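Local coordinates for SspB protein (Streptomyces clavuligerus, PDB 6JUF) that probably works as a metal-dependent DNA-cutting nuclease within a phosphorothioation-sensing bacterial system that defends against phages, at residues B[3-8]-B[153-158]; B[140-145]-B[218-223]; B[231-236]-B[316-321]. All blocks are in the same frame, centred on the assembly; numbering follows the deposited sequence.

Interaction 1: residues B[3-8]-B[153-158]; sequences DSRLAE and VRHVNL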
loop_
_atom_site.group_PDB
_atom_site.type_symbol
_atom_site.label_atom_id
_atom_site.label_comp_id
_atom_site.label_asym_id
_atom_site.label_seq_id
_atom_site.Cartn_x
_atom_site.Cartn_y
_atom_site.Cartn_z
ATOM N N ASP B 3 16.797 -15.083 31.921
ATOM C CA ASP B 3 15.790 -15.129 30.823
ATOM C C ASP B 3 16.461 -15.019 29.436
ATOM O O ASP B 3 16.950 -13.947 29.086
ATOM C CB ASP B 3 14.776 -13.973 31.005
ATOM C CG ASP B 3 13.614 -14.044 30.021
ATOM O OD1 ASP B 3 13.642 -14.924 29.117
ATOM O OD2 ASP B 3 12.659 -13.229 30.157
ATOM N N SER B 4 16.452 -16.090 28.636
ATOM C CA SER B 4 17.076 -16.027 27.325
ATOM C C SER B 4 16.101 -16.285 26.166
ATOM O O SER B 4 16.494 -16.791 25.128
ATOM C CB SER B 4 18.244 -17.001 27.251
ATOM O OG SER B 4 17.769 -18.317 27.034
ATOM N N ARG B 5 14.836 -15.961 26.366
ATOM C CA ARG B 5 13.817 -16.219 25.365
ATOM C C ARG B 5 14.166 -15.507 24.062
ATOM O O ARG B 5 13.973 -16.039 22.952
ATOM C CB ARG B 5 12.445 -15.781 25.850
ATOM C CG ARG B 5 11.809 -16.777 26.829
ATOM C CD ARG B 5 11.363 -16.055 28.064
ATOM N NE ARG B 5 9.963 -15.692 28.037
ATOM C CZ ARG B 5 9.464 -14.619 28.653
ATOM N NH1 ARG B 5 10.267 -13.781 29.299
ATOM N NH2 ARG B 5 8.166 -14.367 28.586
ATOM N N LEU B 6 14.712 -14.313 24.192
ATOM C CA LEU B 6 14.923 -13.505 22.989
ATOM C C LEU B 6 16.029 -14.140 22.115
ATOM O O LEU B 6 15.886 -14.260 20.879
ATOM C CB LEU B 6 15.261 -12.047 23.364
ATOM C CG LEU B 6 15.458 -11.130 22.120
ATOM C CD1 LEU B 6 14.216 -11.079 21.187
ATOM C CD2 LEU B 6 15.896 -9.716 22.501
ATOM N N ALA B 7 17.131 -14.560 22.737
ATOM C CA ALA B 7 18.168 -15.263 21.988
ATOM C C ALA B 7 17.654 -16.515 21.292
ATOM O O ALA B 7 18.101 -16.863 20.206
ATOM C CB ALA B 7 19.314 -15.624 22.933
ATOM N N GLU B 8 16.760 -17.247 21.937
ATOM C CA GLU B 8 16.280 -18.472 21.351
ATOM C C GLU B 8 15.389 -18.198 20.139
ATOM O O GLU B 8 15.359 -18.980 19.177
ATOM C CB GLU B 8 15.570 -19.295 22.391
ATOM C CG GLU B 8 16.511 -19.719 23.504
ATOM C CD GLU B 8 15.823 -20.630 24.489
ATOM O OE1 GLU B 8 15.875 -20.322 25.697
ATOM O OE2 GLU B 8 15.223 -21.644 24.037
ATOM N N VAL B 153 16.038 -3.216 25.699
ATOM C CA VAL B 153 17.400 -3.157 26.266
ATOM C C VAL B 153 17.554 -4.259 27.339
ATOM O O VAL B 153 18.541 -4.948 27.359
ATOM C CB VAL B 153 17.691 -1.794 26.892
ATOM C CG1 VAL B 153 18.914 -1.815 27.844
ATOM C CG2 VAL B 153 17.797 -0.734 25.801
ATOM N N ARG B 154 16.554 -4.388 28.230
ATOM C CA ARG B 154 16.601 -5.363 29.313
ATOM C C ARG B 154 16.787 -6.766 28.737
ATOM O O ARG B 154 17.639 -7.529 29.187
ATOM C CB ARG B 154 15.337 -5.211 30.177
ATOM C CG ARG B 154 15.331 -5.991 31.491
ATOM C CD ARG B 154 13.969 -5.900 32.194
ATOM N NE ARG B 154 13.049 -6.973 31.766
ATOM C CZ ARG B 154 13.101 -8.242 32.200
ATOM N NH1 ARG B 154 14.028 -8.631 33.070
ATOM N NH2 ARG B 154 12.226 -9.135 31.770
ATOM N N HIS B 155 15.974 -7.099 27.717
ATOM C CA HIS B 155 16.043 -8.407 27.074
ATOM C C HIS B 155 17.350 -8.650 26.332
ATOM O O HIS B 155 17.938 -9.737 26.375
ATOM C CB HIS B 155 14.819 -8.615 26.143
ATOM C CG HIS B 155 13.648 -9.183 26.873
ATOM N ND1 HIS B 155 12.599 -8.431 27.299
ATOM C CD2 HIS B 155 13.432 -10.456 27.338
ATOM C CE1 HIS B 155 11.750 -9.208 27.997
ATOM N NE2 HIS B 155 12.267 -10.445 28.028
ATOM N N VAL B 156 17.848 -7.612 25.677
ATOM C CA VAL B 156 19.113 -7.697 24.957
ATOM C C VAL B 156 20.280 -7.910 25.927
ATOM O O VAL B 156 21.178 -8.688 25.648
ATOM C CB VAL B 156 19.331 -6.453 24.098
ATOM C CG1 VAL B 156 20.754 -6.381 23.526
ATOM C CG2 VAL B 156 18.247 -6.406 23.006
ATOM N N ASN B 157 20.260 -7.196 27.048
ATOM C CA ASN B 157 21.249 -7.465 28.086
ATOM C C ASN B 157 21.267 -8.923 28.549
ATOM O O ASN B 157 22.339 -9.482 28.760
ATOM C CB ASN B 157 21.073 -6.486 29.229
ATOM C CG ASN B 157 21.775 -5.169 28.951
ATOM O OD1 ASN B 157 22.858 -5.142 28.363
ATOM N ND2 ASN B 157 21.189 -4.083 29.382
ATOM N N LEU B 158 20.089 -9.540 28.667
ATOM C CA LEU B 158 19.948 -10.909 29.184
ATOM C C LEU B 158 20.275 -11.903 28.071
ATOM O O LEU B 158 20.706 -13.005 28.346
ATOM C CB LEU B 158 18.504 -11.153 29.661
ATOM C CG LEU B 158 18.028 -10.936 31.101
ATOM C CD1 LEU B 158 18.916 -9.967 31.878
ATOM C CD2 LEU B 158 16.556 -10.491 31.086
#
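D3 and L6 bring the short N-terminal helix 5-9 and the residues leading into it against H155, V156 and L158 of helix 145-159, in a small helix-on-helix packing contact that has an apolar inner side and a charged outer one. The inner side is carried by L6. With CG anti to the backbone N (chi1 -178°) the side chain heads for the facing helix, and its CD2 branch rests 4.0 Å from CB of H155. The same methyl meets the CG2 branch of V156, with L6 CD2 and V156 CG2 4.1 Å apart. P129 and V133 of helix 129-137 also pack on L6, so this leucine is buried between helices 145-159 and 129-137.

Further out, the D3 carboxylate comes in at the edge of the H155 ring, near its plane, with OD2 3.5 Å from NE2; the two flat groups are almost perpendicular, their planes 82° apart. This approach is no hydrogen bond. OD2 is instead gripped from its own segment by R5, in a salt bridge of 2.6 Å between R5 NH1 and D3 OD2. The carboxylate is met on its syn side, and the oxygen lies in the guanidinium plane. R5 NH1 also comes to the edge of the imidazole, near its plane, whereas ND1 on the other side of that ring gives a weak hydrogen bond to V151 O. R154 extends over the solvent side, its NH2 4.4 Å from D3 OD2, beyond salt-bridge range but close enough that it might add to the positive field around the carboxylate. Near the end of helix 145-159, L158 meets both backbone and side chain of D3: the carbonyl O of D3 sits 3.2 Å from L158 CB, and L158 CD2 lies 3.9 Å from D3 CB.

Interaction 2: residues B[140-145]-B[218-223]; sequences FSRFTL and EWEFTS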
loop_
_atom_site.group_PDB
_atom_site.type_symbol
_atom_site.label_atom_id
_atom_site.label_comp_id
_atom_site.label_asym_id
_atom_site.label_seq_id
_atom_site.Cartn_x
_atom_site.Cartn_y
_atom_site.Cartn_z
ATOM N N PHE B 140 3.631 -4.973 28.808
ATOM C CA PHE B 140 2.616 -3.929 28.611
ATOM C C PHE B 140 2.228 -3.821 27.133
ATOM O O PHE B 140 2.993 -4.223 26.250
ATOM C CB PHE B 140 3.068 -2.534 29.193
ATOM C CG PHE B 140 4.486 -2.145 28.817
ATOM C CD1 PHE B 140 5.493 -2.130 29.768
ATOM C CD2 PHE B 140 4.818 -1.854 27.474
ATOM C CE1 PHE B 140 6.798 -1.817 29.414
ATOM C CE2 PHE B 140 6.136 -1.527 27.117
ATOM C CZ PHE B 140 7.116 -1.517 28.109
ATOM N N SER B 141 1.038 -3.297 26.881
ATOM C CA SER B 141 0.547 -3.010 25.512
ATOM C C SER B 141 0.478 -1.543 25.220
ATOM O O SER B 141 0.359 -1.157 24.028
ATOM C CB SER B 141 -0.842 -3.633 25.265
ATOM O OG SER B 141 -0.688 -5.033 25.031
ATOM N N ARG B 142 0.519 -0.705 26.253
ATOM C CA ARG B 142 0.554 0.748 26.087
ATOM C C ARG B 142 1.890 1.276 26.612
ATOM O O ARG B 142 2.359 0.880 27.662
ATOM C CB ARG B 142 -0.652 1.394 26.791
ATOM C CG ARG B 142 -0.605 2.898 26.708
ATOM C CD ARG B 142 -1.380 3.531 27.821
ATOM N NE ARG B 142 -2.559 4.172 27.289
ATOM C CZ ARG B 142 -3.022 5.340 27.735
ATOM N NH1 ARG B 142 -2.378 6.011 28.715
ATOM N NH2 ARG B 142 -4.114 5.858 27.180
ATOM N N PHE B 143 2.526 2.179 25.841
ATOM C CA PHE B 143 3.882 2.554 26.196
ATOM C C PHE B 143 4.292 3.869 25.539
ATOM O O PHE B 143 3.827 4.215 24.435
ATOM C CB PHE B 143 4.851 1.463 25.733
ATOM C CG PHE B 143 4.600 1.009 24.319
ATOM C CD1 PHE B 143 5.240 1.640 23.252
ATOM C CD2 PHE B 143 3.705 -0.026 24.050
ATOM C CE1 PHE B 143 5.014 1.213 21.933
ATOM C CE2 PHE B 143 3.467 -0.448 22.760
ATOM C CZ PHE B 143 4.102 0.174 21.701
ATOM N N THR B 144 5.266 4.529 26.142
ATOM C CA THR B 144 6.020 5.531 25.382
ATOM C C THR B 144 7.115 4.792 24.603
ATOM O O THR B 144 7.467 3.640 24.910
ATOM C CB THR B 144 6.697 6.534 26.338
ATOM O OG1 THR B 144 7.691 5.873 27.153
ATOM C CG2 THR B 144 5.639 7.211 27.183
ATOM N N LEU B 145 7.653 5.454 23.588
ATOM C CA LEU B 145 8.771 4.875 22.844
ATOM C C LEU B 145 9.976 4.590 23.762
ATOM O O LEU B 145 10.665 3.565 23.608
ATOM C CB LEU B 145 9.110 5.736 21.582
ATOM C CG LEU B 145 7.890 5.840 20.627
ATOM C CD1 LEU B 145 8.233 6.518 19.305
ATOM C CD2 LEU B 145 7.180 4.488 20.359
ATOM N N GLU B 218 2.447 8.992 23.743
ATOM C CA GLU B 218 2.080 7.566 24.019
ATOM C C GLU B 218 1.470 6.718 22.881
ATOM O O GLU B 218 0.789 7.251 22.026
ATOM C CB GLU B 218 1.164 7.465 25.235
ATOM C CG GLU B 218 1.732 7.925 26.558
ATOM C CD GLU B 218 0.764 7.626 27.666
ATOM O OE1 GLU B 218 0.080 8.586 28.049
ATOM O OE2 GLU B 218 0.664 6.450 28.120
ATOM N N TRP B 219 1.687 5.400 22.885
ATOM C CA TRP B 219 1.206 4.505 21.820
ATOM C C TRP B 219 0.720 3.218 22.440
ATOM O O TRP B 219 1.008 2.898 23.595
ATOM C CB TRP B 219 2.311 4.098 20.874
ATOM C CG TRP B 219 3.065 5.289 20.372
ATOM C CD1 TRP B 219 4.134 5.933 20.962
ATOM C CD2 TRP B 219 2.801 6.010 19.132
ATOM N NE1 TRP B 219 4.551 6.985 20.179
ATOM C CE2 TRP B 219 3.790 7.074 19.061
ATOM C CE3 TRP B 219 1.875 5.874 18.118
ATOM C CZ2 TRP B 219 3.824 7.984 17.999
ATOM C CZ3 TRP B 219 1.898 6.787 17.028
ATOM C CH2 TRP B 219 2.874 7.812 16.972
ATOM N N GLU B 220 -0.064 2.458 21.671
ATOM C CA GLU B 220 -0.492 1.157 22.168
ATOM C C GLU B 220 -0.784 0.184 21.047
ATOM O O GLU B 220 -1.217 0.593 19.955
ATOM C CB GLU B 220 -1.693 1.280 23.086
ATOM C CG GLU B 220 -2.970 1.733 22.418
ATOM C CD GLU B 220 -4.096 1.894 23.418
ATOM O OE1 GLU B 220 -5.159 2.257 22.964
ATOM O OE2 GLU B 220 -3.925 1.695 24.641
ATOM N N PHE B 221 -0.549 -1.099 21.326
ATOM C CA PHE B 221 -1.060 -2.133 20.457
ATOM C C PHE B 221 -2.574 -2.150 20.675
ATOM O O PHE B 221 -3.070 -1.991 21.791
ATOM C CB PHE B 221 -0.312 -3.495 20.623
ATOM C CG PHE B 221 1.124 -3.434 20.179
ATOM C CD1 PHE B 221 1.429 -3.080 18.840
ATOM C CD2 PHE B 221 2.177 -3.636 21.075
ATOM C CE1 PHE B 221 2.752 -2.963 18.416
ATOM C CE2 PHE B 221 3.499 -3.568 20.640
ATOM C CZ PHE B 221 3.780 -3.213 19.311
ATOM N N THR B 222 -3.323 -2.316 19.600
ATOM C CA THR B 222 -4.783 -2.246 19.664
ATOM C C THR B 222 -5.389 -3.587 20.073
ATOM O O THR B 222 -4.725 -4.610 20.064
ATOM C CB THR B 222 -5.390 -1.842 18.317
ATOM O OG1 THR B 222 -5.015 -2.828 17.348
ATOM C CG2 THR B 222 -4.880 -0.464 17.868
ATOM N N SER B 223 -6.657 -3.574 20.469
ATOM C CA SER B 223 -7.292 -4.857 20.866
ATOM C C SER B 223 -8.720 -5.068 20.411
ATOM O O SER B 223 -9.441 -5.873 21.002
ATOM C CB SER B 223 -7.150 -5.128 22.385
ATOM O OG SER B 223 -7.536 -3.989 23.089
#
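F143 and W219 form a hydrogen-bonded pair of a small three-stranded antiparallel sheet, where strand 142-144 lies at the edge beside the central strand 218-221. The order of helices and strands around it is consistent with a winged-helix fold. F143 N donates to W219 O at 2.8 Å, W219 N returns a bond to F143 O, and F221 N reaches S141 O.

The face bearing F143 and W219 is the tightly packed one. The phenyl of F143 is held in the crowded position between backbone N and carbonyl carbon (chi1 47°), which lays one ring face over W219 O. Its CE2 meets F221 CE2 at 3.8 Å, the rings oblique with planes 52° apart, and its CZ lies over one face of F221, while L148 covers F143 from helix 145-159.

The face bearing R142 and E220 is the loose, polar one, more open to solvent. R142 NH1 makes a salt bridge of 3.1 Å to E218 OE2, whereas its NE faces E220 OE2 in a long one, so the arginine spans both glutamates. On the packed face, L145, the first residue of helix 145-159, adds to it: L145 CD2 lies 3.4 Å from W219 CD1, on the five-membered part of the indole.

Interaction 3: residues B[231-236]-B[316-321]; sequences ARIIAY and EQYDNV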
loop_
_atom_site.group_PDB
_atom_site.type_symbol
_atom_site.label_atom_id
_atom_site.label_comp_id
_atom_site.label_asym_id
_atom_site.label_seq_id
_atom_site.Cartn_x
_atom_site.Cartn_y
_atom_site.Cartn_z
ATOM N N ALA B 231 -9.866 -16.194 8.560
ATOM C CA ALA B 231 -9.803 -17.437 9.359
ATOM C C ALA B 231 -8.711 -18.410 8.940
ATOM O O ALA B 231 -8.040 -18.975 9.807
ATOM C CB ALA B 231 -11.162 -18.129 9.313
ATOM N N ARG B 232 -8.501 -18.598 7.627
ATOM C CA ARG B 232 -7.460 -19.529 7.202
ATOM C C ARG B 232 -6.041 -19.004 7.491
ATOM O O ARG B 232 -5.124 -19.762 7.643
ATOM C CB ARG B 232 -7.612 -19.911 5.717
ATOM C CG ARG B 232 -8.852 -20.829 5.553
ATOM C CD ARG B 232 -8.995 -21.330 4.114
ATOM N NE ARG B 232 -9.476 -20.270 3.257
ATOM C CZ ARG B 232 -10.267 -20.420 2.182
ATOM N NH1 ARG B 232 -10.719 -21.612 1.832
ATOM N NH2 ARG B 232 -10.633 -19.365 1.470
ATOM N N ILE B 233 -5.882 -17.661 7.577
ATOM C CA ILE B 233 -4.545 -17.151 7.992
ATOM C C ILE B 233 -4.273 -17.440 9.487
ATOM O O ILE B 233 -3.189 -17.891 9.869
ATOM C CB ILE B 233 -4.365 -15.635 7.685
ATOM C CG1 ILE B 233 -4.458 -15.306 6.181
ATOM C CG2 ILE B 233 -3.035 -15.119 8.293
ATOM C CD1 ILE B 233 -3.406 -15.978 5.310
ATOM N N ILE B 234 -5.312 -17.250 10.307
ATOM C CA ILE B 234 -5.273 -17.651 11.731
ATOM C C ILE B 234 -4.947 -19.148 11.871
ATOM O O ILE B 234 -4.018 -19.548 12.583
ATOM C CB ILE B 234 -6.563 -17.264 12.469
ATOM C CG1 ILE B 234 -6.721 -15.718 12.490
ATOM C CG2 ILE B 234 -6.539 -17.804 13.895
ATOM C CD1 ILE B 234 -8.129 -15.222 12.885
ATOM N N ALA B 235 -5.729 -19.988 11.161
ATOM C CA ALA B 235 -5.524 -21.444 11.263
ATOM C C ALA B 235 -4.135 -21.896 10.786
ATOM O O ALA B 235 -3.464 -22.721 11.419
ATOM C CB ALA B 235 -6.646 -22.168 10.513
ATOM N N TYR B 236 -3.686 -21.315 9.662
ATOM C CA TYR B 236 -2.344 -21.615 9.183
ATOM C C TYR B 236 -1.291 -21.281 10.297
ATOM O O TYR B 236 -0.379 -22.046 10.559
ATOM C CB TYR B 236 -2.054 -20.795 7.893
ATOM C CG TYR B 236 -0.544 -20.554 7.701
ATOM C CD1 TYR B 236 0.270 -21.535 7.212
ATOM C CD2 TYR B 236 0.024 -19.303 8.056
ATOM C CE1 TYR B 236 1.653 -21.315 7.059
ATOM C CE2 TYR B 236 1.380 -19.062 7.907
ATOM C CZ TYR B 236 2.200 -20.099 7.434
ATOM O OH TYR B 236 3.537 -19.866 7.324
ATOM N N GLU B 316 -5.221 -23.100 0.304
ATOM C CA GLU B 316 -6.648 -22.988 0.009
ATOM C C GLU B 316 -7.107 -21.544 0.036
ATOM O O GLU B 316 -7.950 -21.115 -0.767
ATOM C CB GLU B 316 -7.426 -23.772 1.014
ATOM C CG GLU B 316 -7.279 -25.251 0.748
ATOM C CD GLU B 316 -7.699 -26.066 1.921
ATOM O OE1 GLU B 316 -8.517 -25.541 2.686
ATOM O OE2 GLU B 316 -7.269 -27.249 2.023
ATOM N N GLN B 317 -6.573 -20.774 0.974
ATOM C CA GLN B 317 -6.905 -19.393 1.093
ATOM C C GLN B 317 -6.564 -18.609 -0.166
ATOM O O GLN B 317 -7.164 -17.581 -0.444
ATOM C CB GLN B 317 -6.122 -18.820 2.287
ATOM C CG GLN B 317 -6.295 -17.301 2.530
ATOM C CD GLN B 317 -7.728 -16.838 2.812
ATOM O OE1 GLN B 317 -8.588 -17.606 3.183
ATOM N NE2 GLN B 317 -7.955 -15.496 2.692
ATOM N N TYR B 318 -5.608 -19.115 -0.930
ATOM C CA TYR B 318 -5.202 -18.465 -2.185
ATOM C C TYR B 318 -5.512 -19.277 -3.433
ATOM O O TYR B 318 -4.831 -19.134 -4.472
ATOM C CB TYR B 318 -3.698 -18.104 -2.125
ATOM C CG TYR B 318 -3.454 -17.011 -1.135
ATOM C CD1 TYR B 318 -3.598 -15.692 -1.509
ATOM C CD2 TYR B 318 -3.203 -17.301 0.214
ATOM C CE1 TYR B 318 -3.392 -14.665 -0.609
ATOM C CE2 TYR B 318 -3.022 -16.304 1.143
ATOM C CZ TYR B 318 -3.114 -14.987 0.726
ATOM O OH TYR B 318 -2.956 -13.947 1.613
ATOM N N ASP B 319 -6.562 -20.076 -3.340
ATOM C CA ASP B 319 -7.046 -20.832 -4.502
ATOM C C ASP B 319 -6.051 -21.844 -5.062
ATOM O O ASP B 319 -6.012 -22.068 -6.296
ATOM C CB ASP B 319 -7.551 -19.856 -5.561
ATOM C CG ASP B 319 -9.056 -19.599 -5.443
ATOM O OD1 ASP B 319 -9.711 -20.006 -4.444
ATOM O OD2 ASP B 319 -9.596 -19.005 -6.362
ATOM N N ASN B 320 -5.293 -22.484 -4.153
ATOM C CA ASN B 320 -4.451 -23.623 -4.489
ATOM C C ASN B 320 -3.474 -23.294 -5.596
ATOM O O ASN B 320 -3.449 -23.901 -6.678
ATOM C CB ASN B 320 -5.367 -24.822 -4.791
ATOM C CG ASN B 320 -6.227 -25.173 -3.590
ATOM O OD1 ASN B 320 -7.474 -25.240 -3.695
ATOM N ND2 ASN B 320 -5.601 -25.377 -2.454
ATOM N N VAL B 321 -2.621 -22.311 -5.279
ATOM C CA VAL B 321 -1.499 -21.955 -6.166
ATOM C C VAL B 321 -0.651 -23.175 -6.549
ATOM O O VAL B 321 -0.152 -23.226 -7.718
ATOM C CB VAL B 321 -0.613 -20.913 -5.458
ATOM C CG1 VAL B 321 0.550 -20.493 -6.310
ATOM C CG2 VAL B 321 -1.452 -19.690 -5.090
HETATM O O HOH W 1 -10.231 -17.625 5.446
HETATM O O HOH W 2 -10.519 -24.254 3.251
#
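R232, near the start of helix 231-243, lies along the C-terminal turn of helix 306-317 and makes most of the contribution of 231-236 to this contact. Its backbone N is joined to Q317 OE1 through water 1, which takes the N-H at 2.9 Å and donates to OE1 at 2.8 Å. The side chain, bent at chi3, then brings the guanidinium edge to that same oxygen: R232 NE bonds Q317 OE1 at 2.8 Å in the carbonyl plane, and NH2 adds a weak bond. One face of the guanidinium is covered by E316 O and Q317 N. Water 2 lies between R232 NH1 and E316 OE1, although its very short distance to the carboxylate leaves that bridge doubtful; E316 OE1 is held by H286 NE2.

At I233 the contact turns apolar. CD1 reaches the edge of the Y318 ring, 4.2 Å from CE2, and also lies 4.2 Å from Q317 CG; the Y318 hydroxyl is hydrogen-bonded to S109. Just beyond Y318, helix 306-317 ends in a Schellman motif with D319 as its C-prime residue.

The Q317 amide oxygen takes one good and one weak bond from a single guanidinium and a third from water. This fixes which end of the amide faces R232, satisfies a buried polar atom, and probably polarises the carbonyl, tying two helix ends together through a neutral group rather than a salt bridge.

How the interactions relate
Interactions 1 and 2 are joined by one piece of chain: strand 142-144 runs straight into helix 145-159, and their segments alternate in sequence. Their centres are 21 Å apart and their nearest atoms about 8 Å, so they do not touch. Interaction 3 follows in series: strand 218-221 leads on to helix 231-243. Its centre is 30 Å from that of interaction 2 and 33 Å from that of interaction 1, which lies on the opposite side of the chain's centre. All three lie away from E18, which binds magnesium in another structure of this protein, although no magnesium is bound to this chain, and are structural packing contacts.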